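PDB 2PF5: tumor necrosis factor-inducible gene 6 protein from Homo sapiens, which transfers heavy chains from inter-alpha-inhibitor to hyaluronan during matrix remodelling, and binds hyaluronan and other matrix components through the Link module described here. Local coordinates for residues K11-A19 against C47-G55; C23-A31 against R87-P95. One frame throughout, in Å; residues are numbered along the deposited sequence.

Contact 1: K11-A19 against C47-G55; sequences KYKLTYAEA and CAAGWMAKG
W51 and Y16 meet where the first helix of the Link module, 16-25, begins over the strand 50-51, and the pair illustrates how one indole can both receive a helix and bind the loop that leads into it. The first turn of the helix lies on the face of the indole: Y16 CA stands 3.6 Å from the centroid of the W51 five-membered ring, almost straight above it, a CH-pi contact. At the rim of the same ring, W51 NE1 donates to L14 O over 2.9 Å, with L14 O near the plane of the indole; the N-H...O angle is a bent 135°, and the same N-H makes a weak second bond to E86 O. The Y16 ring, its CG anti to the backbone N (chi1 177°), crosses the indole obliquely, bringing CD1 to 3.4 Å from W51 CE3 with the two ring planes inclined at 57°. G55 CA packs over a face of the tyrosine, and a water joins Y16 OH to K54 N. Further round, A19 CB touches W51 CB.

At the other end of the interface Y12 reaches across beside K11, its hydroxyl accepting a nearly straight bond from A49 N; K11 CE lies over one face of the Y12 ring and 4.2 Å from A48 CB. In the second shell W88 meets both Y12 and W51 edge-to-face, and R84 forms a cation-pi contact with Y16. A capping box fixes the start of the helix, with T15 N donating to E18 OE1 and E18 N returning a 3.2 Å bond to T15 OG1.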
ATOM      1  N   LYS A  11      -3.999   9.998  -7.866  1.00 20.62           N
ATOM      2  CA  LYS A  11      -3.486   8.636  -7.945  1.00 21.22           C
ATOM      3  C   LYS A  11      -1.992   8.623  -8.319  1.00 19.65           C
ATOM      4  O   LYS A  11      -1.568   9.390  -9.200  1.00 18.44           O
ATOM      5  CB  LYS A  11      -4.296   7.856  -8.998  1.00 20.98           C
ATOM      6  CG  LYS A  11      -3.880   6.379  -9.113  1.00 23.57           C
ATOM      7  CD  LYS A  11      -4.750   5.632 -10.140  1.00 24.23           C
ATOM      8  CE  LYS A  11      -4.562   4.121  -9.984  1.00 28.14           C
ATOM      9  NZ  LYS A  11      -5.521   3.402 -10.880  1.00 32.46           N
ATOM     10  N   TYR A  12      -1.238   7.768  -7.638  1.00 18.96           N
ATOM     11  CA  TYR A  12       0.201   7.521  -7.869  1.00 18.98           C
ATOM     12  C   TYR A  12       1.023   8.811  -7.791  1.00 19.11           C
ATOM     13  O   TYR A  12       1.663   9.237  -8.770  1.00 18.67           O
ATOM     14  CB  TYR A  12       0.448   6.771  -9.203  1.00 19.71           C
ATOM     15  CG  TYR A  12      -0.162   5.368  -9.310  1.00 19.68           C
ATOM     16  CD1 TYR A  12      -0.618   4.660  -8.181  1.00 21.35           C
ATOM     17  CD2 TYR A  12      -0.238   4.738 -10.537  1.00 22.07           C
ATOM     18  CE1 TYR A  12      -1.174   3.380  -8.312  1.00 20.61           C
ATOM     19  CE2 TYR A  12      -0.775   3.471 -10.677  1.00 21.74           C
ATOM     20  CZ  TYR A  12      -1.223   2.785  -9.567  1.00 22.86           C
ATOM     21  OH  TYR A  12      -1.748   1.525  -9.762  1.00 21.46           O
ATOM     22  N   LYS A  13       0.981   9.449  -6.629  1.00 18.51           N
ATOM     23  CA  LYS A  13       1.686  10.698  -6.427  1.00 18.96           C
ATOM     24  C   LYS A  13       2.474  10.723  -5.101  1.00 18.66           C
ATOM     25  O   LYS A  13       2.955  11.777  -4.686  1.00 18.66           O
ATOM     26  CB  LYS A  13       0.686  11.863  -6.559  1.00 18.47           C
ATOM     27  CG  LYS A  13       0.585  12.375  -8.004  1.00 22.11           C
ATOM     28  CD  LYS A  13      -0.783  12.879  -8.334  1.00 28.28           C
ATOM     29  CE  LYS A  13      -0.882  13.267  -9.813  1.00 29.46           C
ATOM     30  NZ  LYS A  13       0.017  14.400 -10.213  1.00 32.82           N
ATOM     31  N   LEU A  14       2.630   9.566  -4.449  1.00 17.86           N
ATOM     32  CA  LEU A  14       3.415   9.494  -3.214  1.00 17.89           C
ATOM     33  C   LEU A  14       4.731   8.756  -3.414  1.00 18.55           C
ATOM     34  O   LEU A  14       4.748   7.634  -3.906  1.00 18.48           O
ATOM     35  CB  LEU A  14       2.647   8.802  -2.060  1.00 17.97           C
ATOM     36  CG  LEU A  14       1.320   9.460  -1.647  1.00 16.81           C
ATOM     37  CD1 LEU A  14       0.513   8.421  -0.846  1.00 17.37           C
ATOM     38  CD2 LEU A  14       1.556  10.680  -0.834  1.00 17.97           C
ATOM     39  N   THR A  15       5.838   9.386  -3.000  1.00 18.77           N
ATOM     40  CA  THR A  15       7.117   8.677  -2.905  1.00 18.50           C
ATOM     41  C   THR A  15       7.019   7.756  -1.701  1.00 18.79           C
ATOM     42  O   THR A  15       6.061   7.864  -0.904  1.00 18.30           O
ATOM     43  CB  THR A  15       8.306   9.636  -2.699  1.00 18.44           C
ATOM     44  OG1 THR A  15       8.133  10.307  -1.443  1.00 16.35           O
ATOM     45  CG2 THR A  15       8.403  10.688  -3.854  1.00 18.29           C
ATOM     46  N   TYR A  16       8.001   6.870  -1.540  1.00 18.11           N
ATOM     47  CA  TYR A  16       8.030   5.978  -0.394  1.00 19.24           C
ATOM     48  C   TYR A  16       7.998   6.770   0.916  1.00 18.25           C
ATOM     49  O   TYR A  16       7.216   6.472   1.809  1.00 16.94           O
ATOM     50  CB  TYR A  16       9.272   5.075  -0.414  1.00 19.25           C
ATOM     51  CG  TYR A  16       9.367   4.176   0.807  1.00 22.61           C
ATOM     52  CD1 TYR A  16       8.341   3.264   1.092  1.00 21.51           C
ATOM     53  CD2 TYR A  16      10.467   4.236   1.675  1.00 22.59           C
ATOM     54  CE1 TYR A  16       8.394   2.444   2.212  1.00 24.94           C
ATOM     55  CE2 TYR A  16      10.544   3.379   2.808  1.00 25.86           C
ATOM     56  CZ  TYR A  16       9.488   2.506   3.066  1.00 24.05           C
ATOM     57  OH  TYR A  16       9.505   1.633   4.135  1.00 28.34           O
ATOM     58  N   ALA A  17       8.864   7.779   1.027  1.00 17.09           N
ATOM     59  CA  ALA A  17       8.925   8.589   2.271  1.00 16.56           C
ATOM     60  C   ALA A  17       7.594   9.304   2.519  1.00 16.80           C
ATOM     61  O   ALA A  17       7.183   9.457   3.673  1.00 17.47           O
ATOM     62  CB  ALA A  17      10.101   9.638   2.205  1.00 17.03           C
ATOM     63  N   GLU A  18       6.947   9.783   1.460  1.00 16.32           N
ATOM     64  CA  GLU A  18       5.679  10.491   1.600  1.00 17.51           C
ATOM     65  C   GLU A  18       4.569   9.534   2.023  1.00 17.57           C
ATOM     66  O   GLU A  18       3.718   9.863   2.871  1.00 17.08           O
ATOM     67  CB  GLU A  18       5.298  11.171   0.291  1.00 18.34           C
ATOM     68  CG  GLU A  18       6.225  12.343   0.008  1.00 19.67           C
ATOM     69  CD  GLU A  18       6.011  12.979  -1.344  1.00 22.72           C
ATOM     70  OE1 GLU A  18       5.466  12.332  -2.277  1.00 20.39           O
ATOM     71  OE2 GLU A  18       6.460  14.141  -1.472  1.00 22.56           O
ATOM     72  N   ALA A  19       4.571   8.368   1.401  1.00 18.34           N
ATOM     73  CA  ALA A  19       3.626   7.304   1.790  1.00 18.53           C
ATOM     74  C   ALA A  19       3.758   6.962   3.293  1.00 17.64           C
ATOM     75  O   ALA A  19       2.764   6.898   4.040  1.00 18.17           O
ATOM     76  CB  ALA A  19       3.878   6.077   0.950  1.00 18.54           C
ATOM     77  N   CYS A  47      -7.626  -1.992  -6.759  1.00 21.20           N
ATOM     78  CA  CYS A  47      -6.812  -2.097  -7.972  1.00 21.88           C
ATOM     79  C   CYS A  47      -5.924  -0.850  -8.118  1.00 21.38           C
ATOM     80  O   CYS A  47      -6.129  -0.033  -9.005  1.00 21.40           O
ATOM     81  CB  CYS A  47      -7.664  -2.361  -9.219  1.00 21.83           C
ATOM     82  SG  CYS A  47      -6.626  -2.925 -10.622  1.00 27.22           S
ATOM     83  N   ALA A  48      -4.960  -0.718  -7.214  1.00 20.66           N
ATOM     84  CA  ALA A  48      -4.049   0.432  -7.193  1.00 20.79           C
ATOM     85  C   ALA A  48      -2.783   0.070  -6.451  1.00 20.68           C
ATOM     86  O   ALA A  48      -2.813  -0.249  -5.246  1.00 20.59           O
ATOM     87  CB  ALA A  48      -4.729   1.666  -6.540  1.00 20.80           C
ATOM     88  N   ALA A  49      -1.654   0.125  -7.160  1.00 20.01           N
ATOM     89  CA  ALA A  49      -0.377  -0.219  -6.564  1.00 19.35           C
ATOM     90  C   ALA A  49      -0.058   0.826  -5.489  1.00 19.27           C
ATOM     91  O   ALA A  49      -0.238   2.036  -5.716  1.00 20.69           O
ATOM     92  CB  ALA A  49       0.718  -0.236  -7.654  1.00 19.49           C
ATOM     93  N   GLY A  50       0.429   0.368  -4.347  1.00 18.66           N
ATOM     94  CA  GLY A  50       0.834   1.250  -3.274  1.00 19.16           C
ATOM     95  C   GLY A  50       2.076   0.790  -2.545  1.00 19.71           C
ATOM     96  O   GLY A  50       2.332  -0.402  -2.442  1.00 19.59           O
ATOM     97  N   TRP A  51       2.810   1.757  -1.986  1.00 20.38           N
ATOM     98  CA  TRP A  51       3.885   1.490  -1.039  1.00 20.32           C
ATOM     99  C   TRP A  51       3.383   0.763   0.225  1.00 20.80           C
ATOM    100  O   TRP A  51       2.287   1.038   0.745  1.00 20.75           O
ATOM    101  CB  TRP A  51       4.568   2.796  -0.601  1.00 19.40           C
ATOM    102  CG  TRP A  51       5.290   3.531  -1.719  1.00 20.14           C
ATOM    103  CD1 TRP A  51       4.878   4.669  -2.364  1.00 18.15           C
ATOM    104  CD2 TRP A  51       6.564   3.176  -2.285  1.00 17.43           C
ATOM    105  NE1 TRP A  51       5.831   5.037  -3.315  1.00 18.34           N
ATOM    106  CE2 TRP A  51       6.866   4.132  -3.277  1.00 19.32           C
ATOM    107  CE3 TRP A  51       7.475   2.133  -2.043  1.00 17.30           C
ATOM    108  CZ2 TRP A  51       8.070   4.095  -4.029  1.00 16.94           C
ATOM    109  CZ3 TRP A  51       8.662   2.066  -2.816  1.00 18.43           C
ATOM    110  CH2 TRP A  51       8.945   3.059  -3.790  1.00 17.83           C
ATOM    111  N   MET A  52       4.222  -0.140   0.712  1.00 20.64           N
ATOM    112  CA  MET A  52       3.981  -0.829   1.973  1.00 21.82           C
ATOM    113  C   MET A  52       5.301  -0.985   2.704  1.00 20.73           C
ATOM    114  O   MET A  52       6.319  -0.476   2.245  1.00 21.04           O
ATOM    115  CB  MET A  52       3.218  -2.155   1.732  1.00 21.54           C
ATOM    116  CG  MET A  52       4.060  -3.271   1.134  1.00 23.85           C
ATOM    117  SD  MET A  52       3.098  -4.746   0.613  1.00 25.30           S
ATOM    118  CE  MET A  52       2.545  -4.155  -0.922  1.00 12.77           C
ATOM    119  N   ALA A  53       5.304  -1.676   3.846  1.00 20.30           N
ATOM    120  CA  ALA A  53       6.498  -1.764   4.663  1.00 20.44           C
ATOM    121  C   ALA A  53       7.704  -2.283   3.853  1.00 19.62           C
ATOM    122  O   ALA A  53       7.583  -3.107   2.937  1.00 19.32           O
ATOM    123  CB  ALA A  53       6.263  -2.633   5.872  1.00 20.27           C
ATOM    124  N   LYS A  54       8.869  -1.752   4.191  1.00 19.18           N
ATOM    125  CA  LYS A  54      10.137  -2.184   3.609  1.00 22.19           C
ATOM    126  C   LYS A  54      10.382  -1.644   2.198  1.00 20.93           C
ATOM    127  O   LYS A  54      11.348  -1.997   1.560  1.00 21.66           O
ATOM    128  CB  LYS A  54      10.258  -3.706   3.618  1.00 21.24           C
ATOM    129  CG  LYS A  54      10.463  -4.328   4.971  1.00 24.43           C
ATOM    130  CD  LYS A  54      10.743  -5.807   4.851  1.00 25.40           C
ATOM    131  CE  LYS A  54      12.177  -6.069   4.373  1.00 32.38           C
ATOM    132  NZ  LYS A  54      12.378  -7.280   3.495  1.00 29.02           N
ATOM    133  N   GLY A  55       9.483  -0.796   1.727  1.00 21.61           N
ATOM    134  CA  GLY A  55       9.524  -0.285   0.377  1.00 20.93           C
ATOM    135  C   GLY A  55       9.037  -1.209  -0.725  1.00 19.63           C
ATOM    136  O   GLY A  55       9.332  -0.998  -1.877  1.00 17.42           O
TER
HETATM  137  O   HOH W   1       9.158   0.108   6.578  1.00 17.36           O

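Contact 2: C23-A31 against R87-P95; sequences CEFEGGHLA and RWDAYCYNP
A90 opens the contact along strand 89-93, its CB lying 4.3 Å from C23 SG and close to L30 CD2, placing this small side chain against the helix cysteine and the leucine of strand 29-30. At Y91 the backbone does the work: its carbonyl oxygen accepts from A31 N at 2.8 Å, the donor tilted 33° from the carbonyl plane, while L30 CD2 packs against the same oxygen. C92 is covalently joined to the helix, its SG bonded to C23 SG at 2.0 Å with a disulfide torsion of -83°. Both sulfurs lie anti to their own carbonyl carbons, and the bridge ties the last turn of the helix to the strand. Y93 then forms an antiparallel hydrogen-bonded pair with H29, Y93 N giving an almost linear bond to H29 O (2.8 Å) and H29 N returning one to Y93 O, which also receives a CA-H...O contact from G28 CA; A31 CB sits 4.0 Å from Y93 CB. N94 ND2 lies against the turn that ends the helix, 3.0 Å from E26 O at an angle too poor for a hydrogen bond. That turn is a Schellman motif, in which G28 N bonds back to C23 O.

Strand 89-93 thus has 29-30 and 2-5 as antiparallel partners and 50-51 as a parallel one, with helix 16-25 packed on it through C23 and A19 and E26 OE1 salt-bridged to R5 of strand 2-5.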
ATOM      1  N   CYS A  23       0.797   7.633   6.276  1.00 17.62           N
ATOM      2  CA  CYS A  23       0.272   6.610   7.225  1.00 17.68           C
ATOM      3  C   CYS A  23       0.527   7.030   8.688  1.00 17.21           C
ATOM      4  O   CYS A  23      -0.358   6.910   9.558  1.00 16.50           O
ATOM      5  CB  CYS A  23       0.832   5.203   6.895  1.00 18.23           C
ATOM      6  SG  CYS A  23       0.335   4.556   5.298  1.00 21.46           S
ATOM      7  N   GLU A  24       1.718   7.588   8.950  1.00 16.26           N
ATOM      8  CA  GLU A  24       2.057   8.098  10.274  1.00 16.99           C
ATOM      9  C   GLU A  24       1.160   9.256  10.701  1.00 15.82           C
ATOM     10  O   GLU A  24       0.686   9.331  11.843  1.00 14.91           O
ATOM     11  CB  GLU A  24       3.530   8.528  10.335  1.00 17.40           C
ATOM     12  CG  GLU A  24       4.527   7.381  10.203  1.00 17.74           C
ATOM     13  CD  GLU A  24       5.975   7.858  10.109  1.00 19.50           C
ATOM     14  OE1 GLU A  24       6.204   9.088   9.924  1.00 20.96           O
ATOM     15  OE2 GLU A  24       6.881   6.997  10.221  1.00 20.62           O
ATOM     16  N   PHE A  25       0.917  10.152   9.756  1.00 15.80           N
ATOM     17  CA  PHE A  25       0.110  11.332  10.011  1.00 15.96           C
ATOM     18  C   PHE A  25      -1.288  10.921  10.474  1.00 15.98           C
ATOM     19  O   PHE A  25      -1.898  11.599  11.315  1.00 14.78           O
ATOM     20  CB  PHE A  25       0.019  12.182   8.738  1.00 15.53           C
ATOM     21  CG  PHE A  25      -0.844  13.401   8.877  1.00 14.65           C
ATOM     22  CD1 PHE A  25      -0.540  14.397   9.794  1.00 14.27           C
ATOM     23  CD2 PHE A  25      -1.918  13.586   8.022  1.00 18.95           C
ATOM     24  CE1 PHE A  25      -1.338  15.553   9.905  1.00 17.59           C
ATOM     25  CE2 PHE A  25      -2.712  14.742   8.111  1.00 18.42           C
ATOM     26  CZ  PHE A  25      -2.430  15.709   9.049  1.00 16.65           C
ATOM     27  N   GLU A  26      -1.777   9.817   9.924  1.00 16.98           N
ATOM     28  CA  GLU A  26      -3.140   9.377  10.210  1.00 19.45           C
ATOM     29  C   GLU A  26      -3.188   8.446  11.411  1.00 19.72           C
ATOM     30  O   GLU A  26      -4.259   7.910  11.740  1.00 20.66           O
ATOM     31  CB  GLU A  26      -3.782   8.723   8.968  1.00 19.19           C
ATOM     32  CG  GLU A  26      -4.104   9.795   7.901  1.00 20.94           C
ATOM     33  CD  GLU A  26      -4.923   9.294   6.697  1.00 22.08           C
ATOM     34  OE1 GLU A  26      -5.228   8.086   6.613  1.00 22.08           O
ATOM     35  OE2 GLU A  26      -5.296  10.149   5.848  1.00 27.47           O
ATOM     36  N   GLY A  27      -2.035   8.268  12.055  1.00 19.48           N
ATOM     37  CA  GLY A  27      -1.940   7.545  13.324  1.00 19.93           C
ATOM     38  C   GLY A  27      -1.374   6.129  13.253  1.00 19.88           C
ATOM     39  O   GLY A  27      -1.316   5.440  14.272  1.00 20.33           O
ATOM     40  N   GLY A  28      -0.946   5.704  12.068  1.00 18.97           N
ATOM     41  CA  GLY A  28      -0.467   4.350  11.848  1.00 19.85           C
ATOM     42  C   GLY A  28       0.924   4.270  11.257  1.00 19.76           C
ATOM     43  O   GLY A  28       1.806   5.089  11.594  1.00 19.46           O
ATOM     44  N   HIS A  29       1.124   3.250  10.423  1.00 19.38           N
ATOM     45  CA  HIS A  29       2.394   2.948   9.744  1.00 19.58           C
ATOM     46  C   HIS A  29       2.035   2.324   8.428  1.00 20.46           C
ATOM     47  O   HIS A  29       0.863   1.978   8.220  1.00 21.00           O
ATOM     48  CB  HIS A  29       3.253   1.975  10.587  1.00 19.53           C
ATOM     49  CG  HIS A  29       3.497   2.461  11.980  1.00 22.02           C
ATOM     50  ND1 HIS A  29       4.445   3.425  12.281  1.00 22.76           N
ATOM     51  CD2 HIS A  29       2.872   2.169  13.146  1.00 20.95           C
ATOM     52  CE1 HIS A  29       4.394   3.691  13.575  1.00 23.70           C
ATOM     53  NE2 HIS A  29       3.444   2.946  14.119  1.00 22.65           N
ATOM     54  N   LEU A  30       3.006   2.166   7.519  1.00 19.36           N
ATOM     55  CA  LEU A  30       2.750   1.404   6.306  1.00 19.56           C
ATOM     56  C   LEU A  30       2.425  -0.029   6.705  1.00 19.54           C
ATOM     57  O   LEU A  30       3.054  -0.612   7.641  1.00 19.12           O
ATOM     58  CB  LEU A  30       3.959   1.397   5.374  1.00 20.68           C
ATOM     59  CG  LEU A  30       4.222   2.755   4.681  1.00 19.16           C
ATOM     60  CD1 LEU A  30       5.677   2.731   4.151  1.00 21.33           C
ATOM     61  CD2 LEU A  30       3.203   3.091   3.573  1.00 19.30           C
ATOM     62  N   ALA A  31       1.461  -0.591   5.998  1.00 19.22           N
ATOM     63  CA  ALA A  31       1.081  -2.005   6.251  1.00 19.13           C
ATOM     64  C   ALA A  31       2.251  -2.904   5.829  1.00 19.71           C
ATOM     65  O   ALA A  31       2.972  -2.619   4.829  1.00 21.17           O
ATOM     66  CB  ALA A  31      -0.174  -2.341   5.469  1.00 18.34           C
ATOM     67  N   ARG A  87       6.489   7.148  -7.699  1.00 17.94           N
ATOM     68  CA  ARG A  87       5.231   7.666  -7.102  1.00 18.03           C
ATOM     69  C   ARG A  87       4.079   6.654  -7.258  1.00 17.99           C
ATOM     70  O   ARG A  87       3.716   6.252  -8.361  1.00 17.39           O
ATOM     71  CB  ARG A  87       4.854   9.040  -7.685  1.00 18.12           C
ATOM     72  CG  ARG A  87       5.917  10.109  -7.425  1.00 18.02           C
ATOM     73  CD  ARG A  87       5.639  11.320  -8.267  1.00 22.81           C
ATOM     74  NE  ARG A  87       4.892  12.269  -7.460  1.00 26.58           N
ATOM     75  CZ  ARG A  87       4.262  13.348  -7.919  1.00 28.08           C
ATOM     76  NH1 ARG A  87       3.643  14.131  -7.052  1.00 29.68           N
ATOM     77  NH2 ARG A  87       4.227  13.638  -9.220  1.00 26.96           N
ATOM     78  N   TRP A  88       3.532   6.234  -6.120  1.00 18.25           N
ATOM     79  CA  TRP A  88       2.502   5.207  -6.081  1.00 18.52           C
ATOM     80  C   TRP A  88       1.473   5.669  -5.044  1.00 19.07           C
ATOM     81  O   TRP A  88       1.529   6.792  -4.559  1.00 18.18           O
ATOM     82  CB  TRP A  88       3.109   3.866  -5.656  1.00 18.28           C
ATOM     83  CG  TRP A  88       4.144   3.266  -6.656  1.00 18.98           C
ATOM     84  CD1 TRP A  88       5.506   3.181  -6.490  1.00 18.61           C
ATOM     85  CD2 TRP A  88       3.862   2.698  -7.943  1.00 18.08           C
ATOM     86  NE1 TRP A  88       6.089   2.554  -7.584  1.00 15.47           N
ATOM     87  CE2 TRP A  88       5.104   2.256  -8.492  1.00 19.43           C
ATOM     88  CE3 TRP A  88       2.685   2.496  -8.680  1.00 18.30           C
ATOM     89  CZ2 TRP A  88       5.187   1.619  -9.739  1.00 19.40           C
ATOM     90  CZ3 TRP A  88       2.766   1.883  -9.932  1.00 19.47           C
ATOM     91  CH2 TRP A  88       4.014   1.438 -10.447  1.00 20.36           C
ATOM     92  N   ASP A  89       0.558   4.782  -4.656  1.00 20.04           N
ATOM     93  CA  ASP A  89      -0.309   5.112  -3.543  1.00 19.95           C
ATOM     94  C   ASP A  89       0.329   4.576  -2.252  1.00 19.91           C
ATOM     95  O   ASP A  89       1.542   4.305  -2.208  1.00 20.17           O
ATOM     96  CB  ASP A  89      -1.726   4.562  -3.817  1.00 20.25           C
ATOM     97  CG  ASP A  89      -2.448   5.324  -4.918  1.00 19.78           C
ATOM     98  OD1 ASP A  89      -2.080   6.490  -5.249  1.00 18.43           O
ATOM     99  OD2 ASP A  89      -3.419   4.756  -5.460  1.00 20.32           O
ATOM    100  N   ALA A  90      -0.477   4.390  -1.204  1.00 18.82           N
ATOM    101  CA  ALA A  90       0.018   3.889   0.072  1.00 18.23           C
ATOM    102  C   ALA A  90      -0.982   2.880   0.643  1.00 18.01           C
ATOM    103  O   ALA A  90      -2.185   3.065   0.515  1.00 18.47           O
ATOM    104  CB  ALA A  90       0.208   5.041   1.059  1.00 17.73           C
ATOM    105  N   TYR A  91      -0.458   1.829   1.265  1.00 18.05           N
ATOM    106  CA  TYR A  91      -1.251   0.900   2.087  1.00 18.49           C
ATOM    107  C   TYR A  91      -0.844   1.094   3.531  1.00 18.73           C
ATOM    108  O   TYR A  91       0.317   0.866   3.895  1.00 19.44           O
ATOM    109  CB  TYR A  91      -1.096  -0.572   1.623  1.00 18.01           C
ATOM    110  CG  TYR A  91      -1.884  -0.767   0.377  1.00 19.36           C
ATOM    111  CD1 TYR A  91      -1.249  -0.740  -0.866  1.00 18.36           C
ATOM    112  CD2 TYR A  91      -3.296  -0.876   0.418  1.00 18.56           C
ATOM    113  CE1 TYR A  91      -1.983  -0.871  -2.052  1.00 20.32           C
ATOM    114  CE2 TYR A  91      -4.042  -0.990  -0.758  1.00 18.94           C
ATOM    115  CZ  TYR A  91      -3.363  -0.989  -1.996  1.00 19.58           C
ATOM    116  OH  TYR A  91      -4.060  -1.090  -3.177  1.00 16.33           O
ATOM    117  N   CYS A  92      -1.795   1.579   4.334  1.00 19.30           N
ATOM    118  CA  CYS A  92      -1.575   1.877   5.734  1.00 19.52           C
ATOM    119  C   CYS A  92      -2.167   0.794   6.654  1.00 19.93           C
ATOM    120  O   CYS A  92      -3.195   0.179   6.350  1.00 20.40           O
ATOM    121  CB  CYS A  92      -2.253   3.184   6.114  1.00 19.61           C
ATOM    122  SG  CYS A  92      -1.709   4.666   5.239  1.00 23.18           S
ATOM    123  N   TYR A  93      -1.534   0.645   7.809  1.00 20.31           N
ATOM    124  CA  TYR A  93      -2.060  -0.172   8.908  1.00 19.86           C
ATOM    125  C   TYR A  93      -2.289   0.697  10.154  1.00 20.49           C
ATOM    126  O   TYR A  93      -1.357   1.335  10.669  1.00 18.15           O
ATOM    127  CB  TYR A  93      -1.115  -1.327   9.221  1.00 19.64           C
ATOM    128  CG  TYR A  93      -1.646  -2.170  10.375  1.00 18.75           C
ATOM    129  CD1 TYR A  93      -2.881  -2.829  10.261  1.00 20.85           C
ATOM    130  CD2 TYR A  93      -0.941  -2.303  11.556  1.00 20.03           C
ATOM    131  CE1 TYR A  93      -3.404  -3.589  11.322  1.00 18.98           C
ATOM    132  CE2 TYR A  93      -1.457  -3.094  12.650  1.00 20.79           C
ATOM    133  CZ  TYR A  93      -2.683  -3.737  12.482  1.00 19.57           C
ATOM    134  OH  TYR A  93      -3.231  -4.487  13.500  1.00 22.47           O
ATOM    135  N   ASN A  94      -3.540   0.749  10.614  1.00 20.70           N
ATOM    136  CA  ASN A  94      -3.884   1.455  11.853  1.00 22.73           C
ATOM    137  C   ASN A  94      -4.911   0.592  12.593  1.00 24.64           C
ATOM    138  O   ASN A  94      -6.090   0.697  12.285  1.00 26.21           O
ATOM    139  CB  ASN A  94      -4.501   2.814  11.528  1.00 22.08           C
ATOM    140  CG  ASN A  94      -4.559   3.743  12.715  1.00 25.20           C
ATOM    141  OD1 ASN A  94      -4.848   3.334  13.846  1.00 26.80           O
ATOM    142  ND2 ASN A  94      -4.337   5.015  12.460  1.00 28.18           N
ATOM    143  N   PRO A  95      -4.483  -0.240  13.558  1.00 25.75           N
ATOM    144  CA  PRO A  95      -5.440  -1.169  14.234  1.00 26.84           C
ATOM    145  C   PRO A  95      -6.419  -0.513  15.220  1.00 27.92           C
ATOM    146  O   PRO A  95      -6.196   0.622  15.645  1.00 29.12           O
ATOM    147  CB  PRO A  95      -4.513  -2.113  14.996  1.00 26.81           C
ATOM    148  CG  PRO A  95      -3.338  -1.250  15.351  1.00 26.57           C
ATOM    149  CD  PRO A  95      -3.119  -0.385  14.100  1.00 25.48           C
TER

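Both contacts use helix 16-25, contact 1 at its start and contact 2 at its end, and both reach the same mixed sheet, in which strands 50-51 and 89-93 are parallel neighbours. Both are partly buried, with seven of 14 touching residues buried in contact 1 and seven of 12 in contact 2, but the chemistry differs. In contact 1 aromatic side chains meet main-chain atoms, the W51 indole giving its N-H and the Y12 hydroxyl accepting one. Contact 2 relies on main-chain pairing and a disulfide. Their centres lie about 9 Å apart, and they touch directly: Y16 CE1 packs on L30 CD1 at 3.3 Å, while Y91 OH probably hydrogen-bonds A48 O and A53 N probably does the same to A31 O.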